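Carbohydrate binding protein, putative, cpb33A (Cellvibrio japonicus, PDB 5FJQ) is a copper-dependent lytic polysaccharide monooxygenase important for efficient utilization of chitin, represented here by its copper-binding catalytic domain. Local coordinates at residues A[10-13]-A[14-18]; A[33-36]-A[37-40]; A[66-69]-A[70-73]. All blocks are in the same frame, centred on the assembly; numbering follows the deposited sequence.

Interaction 1. Residues A[10-13]-A[14-18]; sequences RVIQ and CKENG
I12 sets CG1 beside its backbone N and CG2 beside its carbonyl carbon, and E16 places CG beside its own N (chi1 -83°) with an extended chain beyond; these torsions bring the two side chains together one turn apart on the short alpha-helix 10-17, which follows the N-terminal strand of this lytic polysaccharide monooxygenase domain. The branch methyl of I12 meets the carboxylate obliquely, CG2 lying 3.4 Å from OE2 of E16. The first torsion of E16 also keeps its CG 3.2 Å from the carbonyl O of I12, and the chain runs on past it. Beyond this methyl-carboxylate touch, OE2 forms a salt bridge with K8, just before the helix. K15 runs alongside I12 and bends at chi3 and chi4; its CE comes 3.8 Å from CD1 of I12. Four successive i to i+4 bonds hold the backbone. The first, from C14 N to R10 O, is the straightest at 168°, and the last, from N17 N to Q13 O, is bent to 136°. G18 then leaves the helix with a positive phi. On the inward side, C14 is tied to C27 by a disulfide that fastens this helix to helix 25-33, while the R10 guanidinium makes a salt bridge with D176 and a cation-pi contact with W80. At the C-terminal end, the amide of N17 is engaged beyond the helix, OD1 accepting from the backbone N of both T23 and H24.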
loop_
_atom_site.group_PDB
_atom_site.type_symbol
_atom_site.label_atom_id
_atom_site.label_comp_id
_atom_site.label_asym_id
_atom_site.label_seq_id
_atom_site.Cartn_x
_atom_site.Cartn_y
_atom_site.Cartn_z
ATOM N N ARG A 10 3.913 -2.269 3.958
ATOM C CA ARG A 10 3.565 -2.928 5.216
ATOM C C ARG A 10 3.517 -4.467 5.065
ATOM O O ARG A 10 3.970 -5.170 5.982
ATOM C CB ARG A 10 2.190 -2.432 5.686
ATOM C CG ARG A 10 1.945 -2.726 7.154
ATOM C CD ARG A 10 0.663 -2.117 7.610
ATOM N NE ARG A 10 0.682 -0.671 7.705
ATOM C CZ ARG A 10 -0.444 -0.004 8.050
ATOM N NH1 ARG A 10 -1.575 -0.679 8.311
ATOM N NH2 ARG A 10 -0.447 1.311 8.176
ATOM N N VAL A 11 2.961 -4.973 3.933
ATOM C CA VAL A 11 2.908 -6.441 3.695
ATOM C C VAL A 11 4.396 -6.942 3.556
ATOM O O VAL A 11 4.738 -8.041 3.971
ATOM C CB VAL A 11 2.030 -6.904 2.455
ATOM C CG1 VAL A 11 0.562 -6.530 2.668
ATOM C CG2 VAL A 11 2.544 -6.336 1.096
ATOM N N ILE A 12 5.292 -6.070 3.109
ATOM C CA ILE A 12 6.742 -6.510 2.892
ATOM C C ILE A 12 7.597 -6.383 4.184
ATOM O O ILE A 12 8.557 -7.181 4.477
ATOM C CB ILE A 12 7.491 -5.662 1.790
ATOM C CG1 ILE A 12 6.891 -5.866 0.377
ATOM C CG2 ILE A 12 9.020 -5.989 1.792
ATOM C CD1 ILE A 12 6.812 -7.283 -0.118
ATOM N N GLN A 13 7.344 -5.306 4.904
ATOM C CA GLN A 13 7.914 -5.139 6.235
ATOM C C GLN A 13 7.559 -6.356 7.095
ATOM O O GLN A 13 8.414 -7.027 7.692
ATOM C CB GLN A 13 7.402 -3.845 6.854
ATOM C CG GLN A 13 8.027 -2.562 6.237
ATOM C CD GLN A 13 9.473 -2.401 6.608
ATOM O OE1 GLN A 13 10.070 -3.331 7.130
ATOM N NE2 GLN A 13 10.072 -1.204 6.332
ATOM N N CYS A 14 6.309 -6.647 7.166
ATOM C CA CYS A 14 5.963 -7.802 8.029
ATOM C C CYS A 14 6.369 -9.203 7.458
ATOM O O CYS A 14 6.777 -10.089 8.243
ATOM C CB CYS A 14 4.542 -7.705 8.506
ATOM S SG CYS A 14 4.223 -6.548 9.893
ATOM N N LYS A 15 6.301 -9.380 6.130
ATOM C CA LYS A 15 6.781 -10.620 5.528
ATOM C C LYS A 15 8.182 -10.919 6.013
ATOM O O LYS A 15 8.469 -11.987 6.556
ATOM C CB LYS A 15 6.718 -10.607 3.993
ATOM C CG LYS A 15 7.569 -11.687 3.344
ATOM C CD LYS A 15 7.297 -11.797 1.860
ATOM C CE LYS A 15 8.010 -10.680 1.050
ATOM N NZ LYS A 15 9.465 -11.086 0.833
ATOM N N GLU A 16 9.029 -9.906 5.934
ATOM C CA GLU A 16 10.437 -10.073 6.159
ATOM C C GLU A 16 10.740 -10.203 7.646
ATOM O O GLU A 16 11.809 -10.695 8.041
ATOM C CB GLU A 16 11.060 -8.818 5.572
ATOM C CG GLU A 16 11.260 -8.932 4.060
ATOM C CD GLU A 16 12.016 -7.751 3.499
ATOM O OE1 GLU A 16 12.648 -7.025 4.292
ATOM O OE2 GLU A 16 11.973 -7.581 2.274
ATOM N N ASN A 17 9.821 -9.740 8.491
ATOM C CA ASN A 17 9.984 -9.921 9.930
ATOM C C ASN A 17 9.586 -11.380 10.340
ATOM O O ASN A 17 9.801 -11.769 11.499
ATOM C CB ASN A 17 9.141 -8.919 10.691
ATOM C CG ASN A 17 9.323 -9.021 12.209
ATOM O OD1 ASN A 17 8.379 -9.385 12.954
ATOM N ND2 ASN A 17 10.545 -8.710 12.675
ATOM N N GLY A 18 9.020 -12.159 9.408
ATOM C CA GLY A 18 8.617 -13.587 9.701
ATOM C C GLY A 18 7.105 -13.728 9.801
ATOM O O GLY A 18 6.456 -13.174 10.721
#

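Interaction 2. Residues A[33-36]-A[37-40]; sequences AGNG and GLYT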
loop_
_atom_site.group_PDB
_atom_site.type_symbol
_atom_site.label_atom_id
_atom_site.label_comp_id
_atom_site.label_asym_id
_atom_site.label_seq_id
_atom_site.Cartn_x
_atom_site.Cartn_y
_atom_site.Cartn_z
ATOM N N ALA A 33 -4.630 -11.211 13.684
ATOM C CA ALA A 33 -5.779 -10.711 12.912
ATOM C C ALA A 33 -5.941 -11.304 11.457
ATOM O O ALA A 33 -7.011 -11.214 10.851
ATOM C CB ALA A 33 -5.761 -9.190 12.895
ATOM N N GLY A 34 -4.908 -11.937 10.915
ATOM C CA GLY A 34 -4.999 -12.454 9.526
ATOM C C GLY A 34 -3.782 -12.014 8.743
ATOM O O GLY A 34 -3.688 -10.832 8.333
ATOM N N ASN A 35 -2.795 -12.918 8.586
ATOM C CA ASN A 35 -1.621 -12.544 7.831
ATOM C C ASN A 35 -1.111 -13.624 6.857
ATOM O O ASN A 35 -0.002 -13.515 6.394
ATOM C CB ASN A 35 -0.477 -12.156 8.749
ATOM C CG ASN A 35 0.302 -13.387 9.305
ATOM O OD1 ASN A 35 -0.192 -14.571 9.271
ATOM N ND2 ASN A 35 1.483 -13.112 9.868
ATOM N N GLY A 36 -1.879 -14.677 6.585
ATOM C CA GLY A 36 -1.285 -15.724 5.739
ATOM C C GLY A 36 -1.201 -15.193 4.286
ATOM O O GLY A 36 -0.497 -15.752 3.443
ATOM N N GLY A 37 -1.942 -14.119 3.970
ATOM C CA GLY A 37 -1.671 -13.447 2.667
ATOM C C GLY A 37 -0.275 -12.813 2.541
ATOM O O GLY A 37 0.059 -12.221 1.517
ATOM N N LEU A 38 0.542 -12.865 3.593
ATOM C CA LEU A 38 1.832 -12.198 3.545
ATOM C C LEU A 38 2.813 -12.947 2.674
ATOM O O LEU A 38 3.871 -12.385 2.313
ATOM C CB LEU A 38 2.436 -11.946 4.942
ATOM C CG LEU A 38 1.841 -10.896 5.895
ATOM C CD1 LEU A 38 2.501 -10.985 7.251
ATOM C CD2 LEU A 38 2.035 -9.523 5.285
ATOM N N TYR A 39 2.487 -14.196 2.333
ATOM C CA TYR A 39 3.304 -15.009 1.396
ATOM C C TYR A 39 3.133 -14.535 -0.054
ATOM O O TYR A 39 3.860 -14.945 -0.979
ATOM C CB TYR A 39 2.791 -16.468 1.450
ATOM C CG TYR A 39 3.411 -17.198 2.574
ATOM C CD1 TYR A 39 4.759 -17.650 2.498
ATOM C CD2 TYR A 39 2.718 -17.377 3.753
ATOM C CE1 TYR A 39 5.338 -18.289 3.585
ATOM C CE2 TYR A 39 3.290 -18.019 4.827
ATOM C CZ TYR A 39 4.579 -18.490 4.727
ATOM O OH TYR A 39 5.082 -19.098 5.836
ATOM N N THR A 40 2.060 -13.762 -0.287
ATOM C CA THR A 40 1.715 -13.385 -1.681
ATOM C C THR A 40 1.442 -11.862 -1.737
ATOM O O THR A 40 0.346 -11.418 -2.084
ATOM C CB THR A 40 0.485 -14.158 -2.233
ATOM O OG1 THR A 40 -0.605 -13.930 -1.377
ATOM C CG2 THR A 40 0.690 -15.646 -2.362
#
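The backbone of 33-36 leaves helix 25-33 and turns directly into 37-40. G34 is the first residue off the helix, with phi 131°; at its backbone angles a CB would collide with the carbonyl O of A33, which accounts for a glycine here. Residues 36-39 then coil as a short 3-10 turn. Its opening bond, from L38 N to N35 O over 2.9 Å, spans the junction of the two segments, and the donor sits well above the carbonyl plane. A second bond of the same i to i+3 kind, T40 N to G37 O at 3.1 Å, lies within 37-40.

N35 and L38 make the main side-chain contact, set roughly perpendicular to each other. CG of N35 stands between its backbone N and carbonyl carbon (chi1 82°), which turns the amide toward the leucine. There CD1 of L38 touches two parts of it, lying 3.5 Å from both CB and ND2 of N35. CG of L38 also rests 3.2 Å from the carbonyl O of N35, so the leucine covers the acceptor that its own N-H uses. The ND2 group is held from outside by a hydrogen bond to the carbonyl O of I19, which helps to fix how the amide is turned. Y39 goes another way: its ring presents an edge to the carbonyl of G36, CD2 lying 3.6 Å from G36 O, and its hydroxyl is hydrogen-bonded to E20.

L38 is buried and reaches V11 and C14 of helix 10-17, with M73 and I19 also against it. G36 and Y39, by contrast, are exposed residues. This is a 3-10 turn that follows a helix C-terminus in the long connection from helix 25-33 to strand 45-47, part of the helical and loop region packed beside the beta-sandwich core of the monooxygenase fold.

Interaction 3. Residues A[66-69]-A[70-73]; sequences NRAN and LFGM
The ring of F71 lies flat against the backbone of A68, a CH-pi contact within a 3-10 turn of the long loop between helix 53-56 and strand 83-84 in this monooxygenase domain. CA of A68 stands over the ring centre, 3.4 Å from the centroid and 7° off its normal, and the methyl CB reaches CE2 of F71 at 3.9 Å. F71 keeps CG beside its own N, which folds the ring back along the preceding turn. The N66 side chain keeps company with F71, its amide plane only 21° from the ring plane and its OD1 3.9 Å from CE1. A cation-pi contact with R61 adds a charged partner for the ring. N69 and L70 are likewise neighbours, OD1 of N69 coming 3.5 Å from CG of L70. R67 is bonded through NH1 to A45 O, and its side chain is about 7 Å from that of the copper ligand H1. Two i to i+3 bonds hold the turn: L70 N to R67 O, and the straighter F71 N to A68 O, 3.1 Å long at 165°.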
loop_
_atom_site.group_PDB
_atom_site.type_symbol
_atom_site.label_atom_id
_atom_site.label_comp_id
_atom_site.label_asym_id
_atom_site.label_seq_id
_atom_site.Cartn_x
_atom_site.Cartn_y
_atom_site.Cartn_z
ATOM N N ASN A 66 -9.481 -5.697 1.496
ATOM C CA ASN A 66 -10.614 -6.486 2.013
ATOM C C ASN A 66 -10.441 -8.005 1.890
ATOM O O ASN A 66 -11.427 -8.779 1.899
ATOM C CB ASN A 66 -11.950 -6.013 1.404
ATOM C CG ASN A 66 -13.161 -6.405 2.247
ATOM O OD1 ASN A 66 -13.092 -6.489 3.483
ATOM N ND2 ASN A 66 -14.301 -6.584 1.581
ATOM N N ARG A 67 -9.177 -8.442 1.838
ATOM C CA ARG A 67 -8.869 -9.846 1.820
ATOM C C ARG A 67 -8.568 -10.338 3.225
ATOM O O ARG A 67 -7.725 -9.764 3.881
ATOM C CB ARG A 67 -7.668 -10.063 0.910
ATOM C CG ARG A 67 -8.044 -9.614 -0.508
ATOM C CD ARG A 67 -6.904 -9.450 -1.435
ATOM N NE ARG A 67 -6.313 -10.747 -1.712
ATOM C CZ ARG A 67 -6.353 -11.403 -2.885
ATOM N NH1 ARG A 67 -6.949 -10.900 -3.975
ATOM N NH2 ARG A 67 -5.724 -12.574 -2.995
ATOM N N ALA A 68 -9.243 -11.398 3.686
ATOM C CA ALA A 68 -9.162 -11.731 5.102
ATOM C C ALA A 68 -7.760 -12.158 5.595
ATOM O O ALA A 68 -7.355 -11.906 6.755
ATOM C CB ALA A 68 -10.245 -12.778 5.459
ATOM N N ASN A 69 -7.050 -12.888 4.755
ATOM C CA ASN A 69 -5.706 -13.352 5.094
ATOM C C ASN A 69 -4.654 -12.157 5.169
ATOM O O ASN A 69 -3.457 -12.388 5.322
ATOM C CB ASN A 69 -5.270 -14.495 4.120
ATOM C CG ASN A 69 -4.988 -14.024 2.681
ATOM O OD1 ASN A 69 -4.794 -12.819 2.412
ATOM N ND2 ASN A 69 -4.800 -14.990 1.767
ATOM N N LEU A 70 -5.135 -10.914 5.085
ATOM C CA LEU A 70 -4.320 -9.713 5.296
ATOM C C LEU A 70 -4.997 -8.715 6.254
ATOM O O LEU A 70 -4.544 -7.586 6.406
ATOM C CB LEU A 70 -4.058 -8.984 3.986
ATOM C CG LEU A 70 -3.298 -9.746 2.903
ATOM C CD1 LEU A 70 -3.494 -9.050 1.574
ATOM C CD2 LEU A 70 -1.785 -9.934 3.232
ATOM N N PHE A 71 -6.082 -9.125 6.868
ATOM C CA PHE A 71 -6.794 -8.282 7.844
ATOM C C PHE A 71 -5.864 -7.739 8.965
ATOM O O PHE A 71 -6.159 -6.737 9.568
ATOM C CB PHE A 71 -7.958 -9.053 8.437
ATOM C CG PHE A 71 -9.229 -9.013 7.605
ATOM C CD1 PHE A 71 -9.268 -8.392 6.324
ATOM C CD2 PHE A 71 -10.378 -9.668 8.073
ATOM C CE1 PHE A 71 -10.441 -8.377 5.560
ATOM C CE2 PHE A 71 -11.555 -9.659 7.313
ATOM C CZ PHE A 71 -11.577 -9.012 6.053
ATOM N N GLY A 72 -4.695 -8.378 9.175
ATOM C CA GLY A 72 -3.720 -7.968 10.171
ATOM C C GLY A 72 -3.130 -6.611 9.721
ATOM O O GLY A 72 -2.840 -5.745 10.541
ATOM N N MET A 73 -3.069 -6.445 8.397
ATOM C CA MET A 73 -2.630 -5.206 7.731
ATOM C C MET A 73 -3.527 -4.005 7.967
ATOM O O MET A 73 -3.062 -2.854 7.757
ATOM C CB MET A 73 -2.361 -5.412 6.211
ATOM C CG MET A 73 -1.307 -6.485 5.882
ATOM S SD MET A 73 0.330 -6.052 6.501
ATOM C CE MET A 73 0.330 -6.913 8.064
#

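Overall arrangement
The three contacts follow one another along the chain, in helix 10-17, the loop after helix 25-33 and the loop before strand 83-84, yet they gather in one region beside the strands of the monooxygenase domain. Interactions 2 and 3 are closest, their centres about 7 Å apart, joined by probable backbone hydrogen bonds G37 N to N69 O and G34 O to G72 N. Interaction 1 lies with its centre about 10 Å from that of interaction 2 and 14 Å from that of interaction 3. Two loops and a helix thus meet through V11, L38, L70 and M73, with the R67 side chain of interaction 3 about 10 Å from the copper ion.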